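Local coordinates for protein putative hyaluronoglucosaminidase (Clostridium perfringens, PDB 6PWI) that probably hydrolyses terminal N-acetylhexosamine linkages in glycans as a family 84 glycoside hydrolase, here as the catalytic part of a longer, probably cell-wall-attached secreted protein, at residues Asp198-Gly203 with Thr247-Ile252; Met426-Ala431 with Lys543-Gly548; Ser432-Phe437 with Asp457-Ile462; Pro464-Glu469 with Asn531-Lys536. All blocks are in the same frame, centred on the assembly; numbering follows the deposited sequence.

Contact 1 (Asp198-Gly203 with Thr247-Ile252); sequences DLMKFG and TKNKFI
Met200 and Asn249 approach to 5.5 Å between their CA atoms, where helix 193-204 passes the turn that joins helix 231-247 to strand 250-255. One residue along the helix, Lys201 CA lies 5.9 Å from Thr247 CA, at the end of that second helix. Lys248 then leaves helical geometry with a positive phi of 72°, and this reverses the chain so that Asn249 as well as Thr247 faces the helix. No hydrogen bond crosses between the segments; the join is made by packing against the helix backbone. Asn249 lies along it, with CB 3.5 Å from Met200 O. Its CG stands opposite the backbone N (chi1 -165°), which carries the amide on to the next turn, and there OD1 ends 3.2 Å from Gly203 CA. Having no side chain, Gly203 leaves room for the amide at this point. Met200 slants over the asparagine, its SD 3.6 Å from the backbone Asn249 O and its CG near the amide nitrogen. The methyl CG2 of Thr247 rests on the helix backbone 3.7 Å from Lys201 CA. The threonine hydroxyl serves its own turn: OG1 takes the N-H of Asn249 at 3.3 Å in an ST turn, and it also bonds to Val243 O in the last turn of its helix. Around the contact, Met200 goes on to pack on Met240 and Val243 of helix 231-247 and on Tyr211 of strand 210-213. The first helix of the (beta/alpha)8 barrel is thus fitted against the second helix and the second strand, at the point where the chain enters the third.

Contact 2 (Met426-Ala431 with Lys543-Gly548); sequences MQEAQA and KSEIKG
From CG outward Glu545 meets the loop 426-431; CB only sets off from helix 540-572 toward it. CG lies 4.0 Å from Glu428 CB, the two side chains crossing at a slant. Beyond it the chain is extended (chi2 175°), which carries CD in among the backbone N-H groups of the loop, 3.4 Å from Gln430 N. The loop follows strand 418-423, the last strand of the (beta/alpha)8 barrel, and runs into helix 433-444; 429-431 have helical backbone angles just before that helix, and the carboxylate faces their N-H groups. Glu545 OE1 accepts the N-H of Gln430 at 3.1 Å, on the lone pair facing the other oxygen, in a nearly straight bond (171°). It also takes a hydrogen from a water 3.0 Å away, which in turn is bonded to Gln427 O and Ala429 N. Glu545 OE2 receives the N-H of Ala431, N to OE2 3.0 Å, almost in line with its C-O bond. The like-charged Glu428 turns away with a bend at chi2; Glu428 OE1 stays 6.1 Å from Glu545 OE2 and bonds to Asn396 ND2. Next along the helix, Ile546 adds an apolar touch, CG2 to Ala431 CB at 4.2 Å.

Contact 3 (Ser432-Phe437 with Asp457-Ile462); sequences SKVALF and DSFKYI
Lys433 NZ is gripped by three partners: Asp198 OD2 in a salt bridge, Gln430 OE1, and a water that it donates to at 2.8 Å and that in turn donates to Ile462 O. Through this water the lysine of helix 433-444 reaches the C-terminal end of helix 451-462. Its stem runs antiparallel to the Ile462 side chain, CB lying 3.9 Å from Ile462 CG2. A second water bridges Val434 O and Ser458 OG, donating to both, the latter 2.8 Å away; that hydroxyl is also bonded to Trp455 O. The rest of the packing is apolar. Val434 CG2 touches two side chains with one methyl, 3.6 Å both from Ile462 CD1 and from Phe459 CE1. With chi1 at -165° the Phe437 ring is swung away from its own N, extends over the second helix and lays a face on Ser458: the serine CB is 3.5 Å from the ring centroid, a CH-pi contact. At the CE1 corner of the Phe437 ring comes Tyr461, CE1 to Tyr461 CD2 being 3.6 Å; the planes are 21° apart, but the rings are so displaced that they hardly overlap. The helix segments cross at 123°, their axes 9.8 Å apart. Helix 193-204 flanks the pair, Phe202 touching Lys433 and Ile462, while helix 467-475 backs Phe459 and Ile462 through Leu470.

Contact 4 (Pro464-Glu469 with Asn531-Lys536); sequences PDASEE and NNFATK. With EDO (1,2-ethanediol), chain E.
The ring of Phe533 meets Glu469 CB at its edge, close to the ring plane and 4.1 Å from CD1, while Ala466 CB comes to the same CD1 atom obliquely at 3.8 Å. Beyond the two segments Phe473 joins the ring edge-to-face, and Leu542 and Lys543 of helix 540-572 touch it too. The other flat group that carries the contact is the carboxylate of Glu469. A bend at chi2 (80°) folds it back over Lys536, so that the carboxylate arm lies crosswise to the lysine. Lys536 NZ donates to OE2 of Glu469 at 2.6 Å, forming a salt bridge on the side of the other carboxylate oxygen but 24° out of the carboxylate plane. On the same OE2 a water gives its hydrogen at 2.9 Å and accepts from Asn532 ND2, tying in one more residue of helix 513-536. The stem of the lysine is used as well: its CB lies 4.0 Å from Ala466 CB, at the N-cap position of helix 467-475. Away from this interface, Ser467 OG and Glu468 OE2 hold a 1,2-ethanediol, probably from the crystallisation liquor, by its two hydroxyls. The start of one helix is thus joined to the last turns of another by an apolar patch around Phe533 and a charged clasp beside it. Glu469 is largely buried whereas Lys536 is exposed, so the cation probably stabilises the ionised carboxylate and, with the water, meets the cost of burying it.

In the fold
Contacts 1 to 3 are buried and contact 4 lies farther out, partly open to solvent. Contact 1 belongs to the (beta/alpha)8 barrel and uses packing alone across the segments; contact 3, on helices 433-444 and 451-462, is also mainly apolar, but with two bridging waters. Contacts 2 and 4 join the barrel side to the C-terminal helices, and both rely on a glutamate, received by backbone N-H groups in one and by a lysine in the other. Asp198 of contact 1 ties the inner three together, bonding to Gln430 and Lys433. Phe533 of contact 4 packs on Ile546 of contact 2, where helices 513-536 and 540-572 follow each other.

Contact 1 (Asp198-Gly203 with Thr247-Ile252)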
loop_
_atom_site.group_PDB
_atom_site.type_symbol
_atom_site.label_atom_id
_atom_site.label_comp_id
_atom_site.label_asym_id
_atom_site.label_seq_id
_atom_site.Cartn_x
_atom_site.Cartn_y
_atom_site.Cartn_z
ATOM N N ASP A 198 10.360 1.044 6.995
ATOM C CA ASP A 198 9.890 2.312 6.468
ATOM C C ASP A 198 8.487 2.166 5.886
ATOM O O ASP A 198 7.694 3.099 5.991
ATOM C CB ASP A 198 10.851 2.880 5.424
ATOM C CG ASP A 198 10.719 4.383 5.257
ATOM O OD1 ASP A 198 10.740 5.086 6.286
ATOM O OD2 ASP A 198 10.592 4.840 4.100
ATOM N N LEU A 199 8.199 1.012 5.260
ATOM C CA LEU A 199 6.880 0.755 4.699
ATOM C C LEU A 199 5.878 0.555 5.830
ATOM O O LEU A 199 4.764 1.071 5.769
ATOM C CB LEU A 199 6.903 -0.452 3.753
ATOM C CG LEU A 199 7.616 -0.258 2.410
ATOM C CD1 LEU A 199 7.345 -1.434 1.487
ATOM C CD2 LEU A 199 7.200 1.034 1.729
ATOM N N MET A 200 6.294 -0.171 6.874
ATOM C CA MET A 200 5.440 -0.354 8.036
ATOM C C MET A 200 5.112 1.012 8.638
ATOM O O MET A 200 3.970 1.272 9.002
ATOM C CB MET A 200 6.085 -1.261 9.086
ATOM C CG MET A 200 5.895 -2.730 8.782
ATOM S SD MET A 200 6.566 -3.819 10.069
ATOM C CE MET A 200 8.324 -3.554 9.840
ATOM N N LYS A 201 6.113 1.891 8.691
ATOM C CA LYS A 201 5.940 3.228 9.232
ATOM C C LYS A 201 4.960 4.008 8.357
ATOM O O LYS A 201 4.165 4.797 8.865
ATOM C CB LYS A 201 7.312 3.890 9.381
ATOM C CG LYS A 201 7.327 5.252 10.057
ATOM C CD LYS A 201 8.732 5.703 10.435
ATOM C CE LYS A 201 8.811 7.164 10.840
ATOM N NZ LYS A 201 8.313 8.058 9.768
ATOM N N PHE A 202 4.999 3.755 7.042
ATOM C CA PHE A 202 4.150 4.471 6.105
ATOM C C PHE A 202 2.710 3.976 6.218
ATOM O O PHE A 202 1.797 4.778 6.401
ATOM C CB PHE A 202 4.705 4.387 4.682
ATOM C CG PHE A 202 3.947 5.209 3.668
ATOM C CD1 PHE A 202 2.971 4.631 2.868
ATOM C CD2 PHE A 202 4.198 6.565 3.522
ATOM C CE1 PHE A 202 2.274 5.389 1.938
ATOM C CE2 PHE A 202 3.496 7.322 2.595
ATOM C CZ PHE A 202 2.539 6.735 1.797
ATOM N N GLY A 203 2.523 2.653 6.117
ATOM C CA GLY A 203 1.215 2.031 6.255
ATOM C C GLY A 203 0.512 2.451 7.545
ATOM O O GLY A 203 -0.708 2.618 7.566
ATOM N N THR A 247 3.827 0.884 15.149
ATOM C CA THR A 247 3.075 1.504 14.066
ATOM C C THR A 247 1.707 0.843 13.923
ATOM O O THR A 247 0.805 1.407 13.303
ATOM C CB THR A 247 3.812 1.362 12.729
ATOM O OG1 THR A 247 3.932 -0.037 12.453
ATOM C CG2 THR A 247 5.157 2.057 12.705
ATOM N N LYS A 248 1.594 -0.373 14.480
ATOM C CA LYS A 248 0.394 -1.204 14.500
ATOM C C LYS A 248 0.103 -1.768 13.112
ATOM O O LYS A 248 -0.928 -2.398 12.890
ATOM C CB LYS A 248 -0.793 -0.545 15.215
ATOM C CG LYS A 248 -0.883 -0.883 16.693
ATOM C CD LYS A 248 -2.059 -0.258 17.411
ATOM C CE LYS A 248 -1.923 -0.326 18.918
ATOM N NZ LYS A 248 -1.712 -1.717 19.394
ATOM N N ASN A 249 1.048 -1.541 12.199
ATOM C CA ASN A 249 1.134 -2.250 10.938
ATOM C C ASN A 249 1.877 -3.560 11.218
ATOM O O ASN A 249 3.073 -3.667 10.960
ATOM C CB ASN A 249 1.819 -1.340 9.909
ATOM C CG ASN A 249 1.683 -1.761 8.457
ATOM O OD1 ASN A 249 1.534 -0.909 7.589
ATOM N ND2 ASN A 249 1.759 -3.051 8.159
ATOM N N LYS A 250 1.167 -4.550 11.774
ATOM C CA LYS A 250 1.798 -5.697 12.418
ATOM C C LYS A 250 2.630 -6.494 11.420
ATOM O O LYS A 250 2.262 -6.623 10.254
ATOM C CB LYS A 250 0.775 -6.701 12.961
ATOM C CG LYS A 250 -0.320 -6.148 13.861
ATOM C CD LYS A 250 -1.318 -7.218 14.321
ATOM C CE LYS A 250 -2.095 -7.899 13.206
ATOM N NZ LYS A 250 -3.096 -7.007 12.561
ATOM N N PHE A 251 3.730 -7.062 11.927
ATOM C CA PHE A 251 4.532 -8.050 11.230
ATOM C C PHE A 251 3.838 -9.408 11.327
ATOM O O PHE A 251 3.723 -9.968 12.418
ATOM C CB PHE A 251 5.913 -8.108 11.885
ATOM C CG PHE A 251 6.940 -8.958 11.183
ATOM C CD1 PHE A 251 7.898 -8.380 10.357
ATOM C CD2 PHE A 251 6.966 -10.336 11.356
ATOM C CE1 PHE A 251 8.859 -9.154 9.722
ATOM C CE2 PHE A 251 7.923 -11.110 10.716
ATOM C CZ PHE A 251 8.871 -10.517 9.906
ATOM N N ILE A 252 3.382 -9.931 10.181
ATOM C CA ILE A 252 2.762 -11.245 10.123
ATOM C C ILE A 252 3.729 -12.236 9.474
ATOM O O ILE A 252 4.120 -12.074 8.315
ATOM C CB ILE A 252 1.418 -11.177 9.376
ATOM C CG1 ILE A 252 0.436 -10.239 10.088
ATOM C CG2 ILE A 252 0.844 -12.574 9.186
ATOM C CD1 ILE A 252 -0.562 -9.581 9.170
#

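Contact 2 (Met426-Ala431 with Lys543-Gly548)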
loop_
_atom_site.group_PDB
_atom_site.type_symbol
_atom_site.label_atom_id
_atom_site.label_comp_id
_atom_site.label_asym_id
_atom_site.label_seq_id
_atom_site.Cartn_x
_atom_site.Cartn_y
_atom_site.Cartn_z
ATOM N N MET A 426 6.232 -3.829 -5.634
ATOM C CA MET A 426 7.424 -3.978 -6.460
ATOM C C MET A 426 8.628 -4.291 -5.579
ATOM O O MET A 426 8.598 -4.060 -4.376
ATOM C CB MET A 426 7.730 -2.674 -7.198
ATOM C CG MET A 426 6.621 -2.188 -8.093
ATOM S SD MET A 426 7.051 -0.568 -8.779
ATOM C CE MET A 426 6.265 0.505 -7.576
ATOM N N GLN A 427 9.713 -4.761 -6.197
ATOM C CA GLN A 427 10.961 -4.904 -5.464
ATOM C C GLN A 427 11.507 -3.522 -5.099
ATOM O O GLN A 427 12.399 -3.406 -4.260
ATOM C CB GLN A 427 11.958 -5.753 -6.250
ATOM C CG GLN A 427 12.544 -5.044 -7.457
ATOM C CD GLN A 427 13.659 -5.833 -8.096
ATOM O OE1 GLN A 427 13.750 -7.056 -7.959
ATOM N NE2 GLN A 427 14.521 -5.127 -8.809
ATOM N N GLU A 428 10.953 -2.477 -5.728
ATOM C CA GLU A 428 11.297 -1.098 -5.410
ATOM C C GLU A 428 10.370 -0.613 -4.299
ATOM O O GLU A 428 9.219 -0.242 -4.553
ATOM C CB GLU A 428 11.202 -0.202 -6.648
ATOM C CG GLU A 428 12.287 -0.463 -7.672
ATOM C CD GLU A 428 12.070 -1.696 -8.534
ATOM O OE1 GLU A 428 10.935 -2.212 -8.554
ATOM O OE2 GLU A 428 13.040 -2.146 -9.179
ATOM N N ALA A 429 10.895 -0.614 -3.069
ATOM C CA ALA A 429 10.070 -0.447 -1.884
ATOM C C ALA A 429 9.472 0.958 -1.814
ATOM O O ALA A 429 8.261 1.101 -1.656
ATOM C CB ALA A 429 10.852 -0.809 -0.648
ATOM N N GLN A 430 10.317 1.986 -1.946
ATOM C CA GLN A 430 9.885 3.373 -1.821
ATOM C C GLN A 430 8.835 3.719 -2.880
ATOM O O GLN A 430 7.815 4.317 -2.557
ATOM C CB GLN A 430 11.089 4.314 -1.868
ATOM C CG GLN A 430 12.048 4.135 -0.700
ATOM C CD GLN A 430 11.464 4.639 0.597
ATOM O OE1 GLN A 430 10.882 5.717 0.664
ATOM N NE2 GLN A 430 11.615 3.854 1.649
ATOM N N ALA A 431 9.076 3.314 -4.136
ATOM C CA ALA A 431 8.153 3.529 -5.241
ATOM C C ALA A 431 6.794 2.889 -4.957
ATOM O O ALA A 431 5.773 3.352 -5.463
ATOM C CB ALA A 431 8.753 2.998 -6.514
ATOM N N LYS A 543 15.512 8.143 -3.989
ATOM C CA LYS A 543 16.330 8.706 -5.052
ATOM C C LYS A 543 17.122 7.624 -5.784
ATOM O O LYS A 543 17.129 7.606 -7.015
ATOM C CB LYS A 543 17.251 9.803 -4.517
ATOM C CG LYS A 543 16.543 11.101 -4.157
ATOM C CD LYS A 543 17.494 12.260 -3.968
ATOM C CE LYS A 543 17.887 12.495 -2.526
ATOM N NZ LYS A 543 18.765 13.682 -2.400
ATOM N N SER A 544 17.786 6.732 -5.034
ATOM C CA SER A 544 18.673 5.750 -5.643
ATOM C C SER A 544 17.873 4.626 -6.298
ATOM O O SER A 544 18.297 4.058 -7.298
ATOM C CB SER A 544 19.686 5.226 -4.659
ATOM O OG SER A 544 19.076 4.334 -3.748
ATOM N N GLU A 545 16.691 4.346 -5.743
ATOM C CA GLU A 545 15.800 3.316 -6.241
ATOM C C GLU A 545 15.307 3.654 -7.650
ATOM O O GLU A 545 15.296 2.788 -8.524
ATOM C CB GLU A 545 14.590 3.259 -5.321
ATOM C CG GLU A 545 14.141 1.861 -4.981
ATOM C CD GLU A 545 13.007 1.884 -3.968
ATOM O OE1 GLU A 545 13.273 1.629 -2.758
ATOM O OE2 GLU A 545 11.860 2.170 -4.391
ATOM N N ILE A 546 14.870 4.902 -7.863
ATOM C CA ILE A 546 14.145 5.249 -9.080
ATOM C C ILE A 546 15.038 5.938 -10.118
ATOM O O ILE A 546 14.578 6.195 -11.227
ATOM C CB ILE A 546 12.873 6.066 -8.770
ATOM C CG1 ILE A 546 13.199 7.476 -8.278
ATOM C CG2 ILE A 546 11.960 5.321 -7.807
ATOM C CD1 ILE A 546 12.006 8.400 -8.270
ATOM N N LYS A 547 16.311 6.189 -9.776
ATOM C CA LYS A 547 17.224 7.012 -10.562
ATOM C C LYS A 547 17.251 6.612 -12.041
ATOM O O LYS A 547 17.181 7.479 -12.916
ATOM C CB LYS A 547 18.639 6.955 -9.978
ATOM C CG LYS A 547 19.604 8.009 -10.505
ATOM C CD LYS A 547 21.063 7.718 -10.194
ATOM C CE LYS A 547 22.024 8.707 -10.821
ATOM N NZ LYS A 547 21.977 8.628 -12.298
ATOM N N GLY A 548 17.384 5.306 -12.314
ATOM C CA GLY A 548 17.470 4.786 -13.670
ATOM C C GLY A 548 16.243 5.140 -14.512
ATOM O O GLY A 548 16.365 5.406 -15.704
HETATM O O HOH W 1 13.634 -1.324 -2.643
#

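Contact 3 (Ser432-Phe437 with Asp457-Ile462)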
loop_
_atom_site.group_PDB
_atom_site.type_symbol
_atom_site.label_atom_id
_atom_site.label_comp_id
_atom_site.label_asym_id
_atom_site.label_seq_id
_atom_site.Cartn_x
_atom_site.Cartn_y
_atom_site.Cartn_z
ATOM N N SER A 432 6.788 1.830 -4.143
ATOM C CA SER A 432 5.571 1.105 -3.823
ATOM C C SER A 432 4.644 1.922 -2.923
ATOM O O SER A 432 3.476 1.570 -2.756
ATOM C CB SER A 432 5.891 -0.225 -3.202
ATOM O OG SER A 432 6.497 -1.077 -4.156
ATOM N N LYS A 433 5.157 3.014 -2.348
ATOM C CA LYS A 433 4.361 3.772 -1.390
ATOM C C LYS A 433 3.081 4.302 -2.035
ATOM O O LYS A 433 2.092 4.499 -1.327
ATOM C CB LYS A 433 5.157 4.888 -0.704
ATOM C CG LYS A 433 6.117 4.401 0.373
ATOM C CD LYS A 433 7.041 5.491 0.844
ATOM C CE LYS A 433 7.978 5.069 1.949
ATOM N NZ LYS A 433 8.532 6.279 2.593
ATOM N N VAL A 434 3.107 4.500 -3.363
ATOM C CA VAL A 434 1.967 5.012 -4.113
ATOM C C VAL A 434 0.796 4.037 -3.977
ATOM O O VAL A 434 -0.325 4.436 -3.649
ATOM C CB VAL A 434 2.328 5.287 -5.589
ATOM C CG1 VAL A 434 1.121 5.682 -6.424
ATOM C CG2 VAL A 434 3.445 6.316 -5.738
ATOM N N ALA A 435 1.076 2.749 -4.196
ATOM C CA ALA A 435 0.051 1.722 -4.102
ATOM C C ALA A 435 -0.362 1.498 -2.648
ATOM O O ALA A 435 -1.539 1.267 -2.372
ATOM C CB ALA A 435 0.536 0.454 -4.742
ATOM N N LEU A 436 0.596 1.578 -1.716
ATOM C CA LEU A 436 0.261 1.391 -0.312
ATOM C C LEU A 436 -0.806 2.407 0.081
ATOM O O LEU A 436 -1.798 2.045 0.710
ATOM C CB LEU A 436 1.511 1.509 0.567
ATOM C CG LEU A 436 2.086 0.186 1.077
ATOM C CD1 LEU A 436 2.689 -0.629 -0.059
ATOM C CD2 LEU A 436 3.130 0.439 2.153
ATOM N N PHE A 437 -0.609 3.665 -0.333
ATOM C CA PHE A 437 -1.578 4.718 -0.077
ATOM C C PHE A 437 -2.942 4.328 -0.644
ATOM O O PHE A 437 -3.952 4.488 0.038
ATOM C CB PHE A 437 -1.101 6.045 -0.662
ATOM C CG PHE A 437 -1.842 7.255 -0.152
ATOM C CD1 PHE A 437 -1.364 7.971 0.937
ATOM C CD2 PHE A 437 -3.014 7.683 -0.762
ATOM C CE1 PHE A 437 -2.040 9.097 1.394
ATOM C CE2 PHE A 437 -3.690 8.805 -0.299
ATOM C CZ PHE A 437 -3.197 9.517 0.771
ATOM N N ASP A 457 -3.439 13.080 -4.311
ATOM C CA ASP A 457 -3.225 13.611 -2.975
ATOM C C ASP A 457 -2.071 12.886 -2.291
ATOM O O ASP A 457 -1.448 13.440 -1.392
ATOM C CB ASP A 457 -4.504 13.601 -2.135
ATOM C CG ASP A 457 -5.548 14.599 -2.607
ATOM O OD1 ASP A 457 -5.169 15.555 -3.324
ATOM O OD2 ASP A 457 -6.735 14.406 -2.269
ATOM N N SER A 458 -1.785 11.661 -2.741
ATOM C CA SER A 458 -0.807 10.809 -2.089
ATOM C C SER A 458 0.604 11.391 -2.175
ATOM O O SER A 458 1.379 11.254 -1.229
ATOM C CB SER A 458 -0.865 9.408 -2.632
ATOM O OG SER A 458 -0.384 9.350 -3.965
ATOM N N PHE A 459 0.936 12.051 -3.290
ATOM C CA PHE A 459 2.324 12.419 -3.534
ATOM C C PHE A 459 2.883 13.322 -2.433
ATOM O O PHE A 459 4.053 13.199 -2.079
ATOM C CB PHE A 459 2.553 12.858 -4.986
ATOM C CG PHE A 459 2.357 11.709 -5.940
ATOM C CD1 PHE A 459 3.370 10.782 -6.163
ATOM C CD2 PHE A 459 1.120 11.502 -6.535
ATOM C CE1 PHE A 459 3.154 9.687 -6.986
ATOM C CE2 PHE A 459 0.909 10.411 -7.363
ATOM C CZ PHE A 459 1.925 9.507 -7.582
ATOM N N LYS A 460 2.048 14.198 -1.865
ATOM C CA LYS A 460 2.540 15.107 -0.839
ATOM C C LYS A 460 2.947 14.331 0.416
ATOM O O LYS A 460 3.847 14.755 1.138
ATOM C CB LYS A 460 1.548 16.239 -0.545
ATOM C CG LYS A 460 0.316 15.852 0.261
ATOM C CD LYS A 460 -0.653 16.998 0.491
ATOM C CE LYS A 460 -1.611 17.204 -0.660
ATOM N NZ LYS A 460 -2.664 16.165 -0.645
ATOM N N TYR A 461 2.301 13.185 0.656
ATOM C CA TYR A 461 2.602 12.349 1.807
ATOM C C TYR A 461 3.836 11.493 1.539
ATOM O O TYR A 461 4.646 11.277 2.435
ATOM C CB TYR A 461 1.402 11.471 2.158
ATOM C CG TYR A 461 0.181 12.273 2.506
ATOM C CD1 TYR A 461 0.064 12.886 3.745
ATOM C CD2 TYR A 461 -0.839 12.456 1.580
ATOM C CE1 TYR A 461 -1.051 13.643 4.066
ATOM C CE2 TYR A 461 -1.960 13.212 1.888
ATOM C CZ TYR A 461 -2.064 13.807 3.136
ATOM O OH TYR A 461 -3.165 14.546 3.454
ATOM N N ILE A 462 3.961 11.003 0.303
ATOM C CA ILE A 462 5.051 10.109 -0.041
ATOM C C ILE A 462 6.349 10.905 -0.099
ATOM O O ILE A 462 7.382 10.430 0.364
ATOM C CB ILE A 462 4.760 9.373 -1.363
ATOM C CG1 ILE A 462 3.472 8.555 -1.251
ATOM C CG2 ILE A 462 5.955 8.528 -1.792
ATOM C CD1 ILE A 462 2.953 8.049 -2.566
HETATM O O HOH W 2 7.289 8.817 2.828
HETATM O O HOH W 3 -1.698 6.883 -4.446
#

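Contact 4 (Pro464-Glu469 with Asn531-Lys536)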
loop_
_atom_site.group_PDB
_atom_site.type_symbol
_atom_site.label_atom_id
_atom_site.label_comp_id
_atom_site.label_asym_id
_atom_site.label_seq_id
_atom_site.Cartn_x
_atom_site.Cartn_y
_atom_site.Cartn_z
ATOM N N PRO A 464 7.314 14.906 0.519
ATOM C CA PRO A 464 6.869 16.260 0.866
ATOM C C PRO A 464 7.612 17.404 0.174
ATOM O O PRO A 464 7.063 18.491 0.028
ATOM C CB PRO A 464 7.083 16.350 2.388
ATOM C CG PRO A 464 7.287 14.914 2.833
ATOM C CD PRO A 464 7.934 14.213 1.657
ATOM N N ASP A 465 8.852 17.162 -0.264
ATOM C CA ASP A 465 9.688 18.227 -0.800
ATOM C C ASP A 465 9.619 18.288 -2.329
ATOM O O ASP A 465 9.918 19.327 -2.917
ATOM C CB ASP A 465 11.130 18.119 -0.300
ATOM C CG ASP A 465 11.234 17.983 1.210
ATOM O OD1 ASP A 465 11.117 19.016 1.907
ATOM O OD2 ASP A 465 11.414 16.837 1.679
ATOM N N ALA A 466 9.227 17.178 -2.968
ATOM C CA ALA A 466 9.277 17.075 -4.418
ATOM C C ALA A 466 8.016 16.400 -4.948
ATOM O O ALA A 466 8.091 15.556 -5.841
ATOM C CB ALA A 466 10.517 16.315 -4.821
ATOM N N SER A 467 6.855 16.794 -4.412
ATOM C CA SER A 467 5.634 16.047 -4.667
ATOM C C SER A 467 5.137 16.240 -6.097
ATOM O O SER A 467 4.610 15.305 -6.695
ATOM C CB SER A 467 4.569 16.314 -3.633
ATOM O OG SER A 467 4.276 17.692 -3.551
ATOM N N GLU A 468 5.329 17.445 -6.645
ATOM C CA GLU A 468 4.962 17.721 -8.024
ATOM C C GLU A 468 5.819 16.859 -8.948
ATOM O O GLU A 468 5.307 16.234 -9.877
ATOM C CB GLU A 468 5.075 19.215 -8.337
ATOM C CG GLU A 468 4.009 20.082 -7.678
ATOM C CD GLU A 468 2.545 19.719 -7.929
ATOM O OE1 GLU A 468 2.253 18.955 -8.890
ATOM O OE2 GLU A 468 1.680 20.213 -7.157
ATOM N N GLU A 469 7.120 16.797 -8.654
ATOM C CA GLU A 469 8.056 16.044 -9.473
ATOM C C GLU A 469 7.711 14.552 -9.468
ATOM O O GLU A 469 7.680 13.918 -10.524
ATOM C CB GLU A 469 9.495 16.281 -9.011
ATOM C CG GLU A 469 10.029 17.667 -9.332
ATOM C CD GLU A 469 9.595 18.782 -8.391
ATOM O OE1 GLU A 469 8.961 18.475 -7.351
ATOM O OE2 GLU A 469 9.886 19.965 -8.701
ATOM N N ASN A 531 15.113 16.941 -13.594
ATOM C CA ASN A 531 16.338 17.669 -13.296
ATOM C C ASN A 531 16.313 18.244 -11.878
ATOM O O ASN A 531 17.365 18.483 -11.293
ATOM C CB ASN A 531 16.674 18.719 -14.360
ATOM C CG ASN A 531 17.201 18.133 -15.655
ATOM O OD1 ASN A 531 17.868 17.099 -15.663
ATOM N ND2 ASN A 531 16.901 18.784 -16.762
ATOM N N ASN A 532 15.119 18.446 -11.313
ATOM C CA ASN A 532 15.005 19.123 -10.031
ATOM C C ASN A 532 14.802 18.127 -8.894
ATOM O O ASN A 532 14.941 18.494 -7.726
ATOM C CB ASN A 532 13.863 20.145 -10.014
ATOM C CG ASN A 532 14.089 21.285 -10.980
ATOM O OD1 ASN A 532 15.222 21.714 -11.168
ATOM N ND2 ASN A 532 13.025 21.773 -11.596
ATOM N N PHE A 533 14.463 16.880 -9.240
ATOM C CA PHE A 533 13.995 15.931 -8.242
ATOM C C PHE A 533 15.079 15.648 -7.202
ATOM O O PHE A 533 14.818 15.782 -6.004
ATOM C CB PHE A 533 13.463 14.654 -8.890
ATOM C CG PHE A 533 13.156 13.553 -7.910
ATOM C CD1 PHE A 533 12.025 13.609 -7.106
ATOM C CD2 PHE A 533 13.994 12.454 -7.792
ATOM C CE1 PHE A 533 11.739 12.590 -6.207
ATOM C CE2 PHE A 533 13.707 11.440 -6.890
ATOM C CZ PHE A 533 12.583 11.509 -6.097
ATOM N N ALA A 534 16.280 15.266 -7.666
ATOM C CA ALA A 534 17.371 14.865 -6.786
ATOM C C ALA A 534 17.774 16.015 -5.863
ATOM O O ALA A 534 18.204 15.787 -4.731
ATOM C CB ALA A 534 18.545 14.362 -7.587
ATOM N N THR A 535 17.613 17.247 -6.357
ATOM C CA THR A 535 17.932 18.438 -5.589
ATOM C C THR A 535 16.918 18.608 -4.462
ATOM O O THR A 535 17.297 18.961 -3.354
ATOM C CB THR A 535 18.087 19.661 -6.506
ATOM O OG1 THR A 535 19.433 19.626 -6.978
ATOM C CG2 THR A 535 17.860 20.989 -5.817
ATOM N N LYS A 536 15.638 18.346 -4.750
ATOM C CA LYS A 536 14.567 18.737 -3.843
ATOM C C LYS A 536 14.297 17.653 -2.801
ATOM O O LYS A 536 14.048 17.971 -1.641
ATOM C CB LYS A 536 13.308 19.140 -4.615
ATOM C CG LYS A 536 13.375 20.518 -5.255
ATOM C CD LYS A 536 12.363 20.730 -6.356
ATOM C CE LYS A 536 11.114 21.441 -5.893
ATOM N NZ LYS A 536 10.325 21.899 -7.058
HETATM C C1 EDO E . -0.267 16.806 -6.323
HETATM O O1 EDO E . -0.510 18.189 -6.448
HETATM C C2 EDO E . 1.144 16.503 -6.010
HETATM O O2 EDO E . 1.595 17.261 -4.914
HETATM O O HOH W 4 10.240 20.447 -11.542
#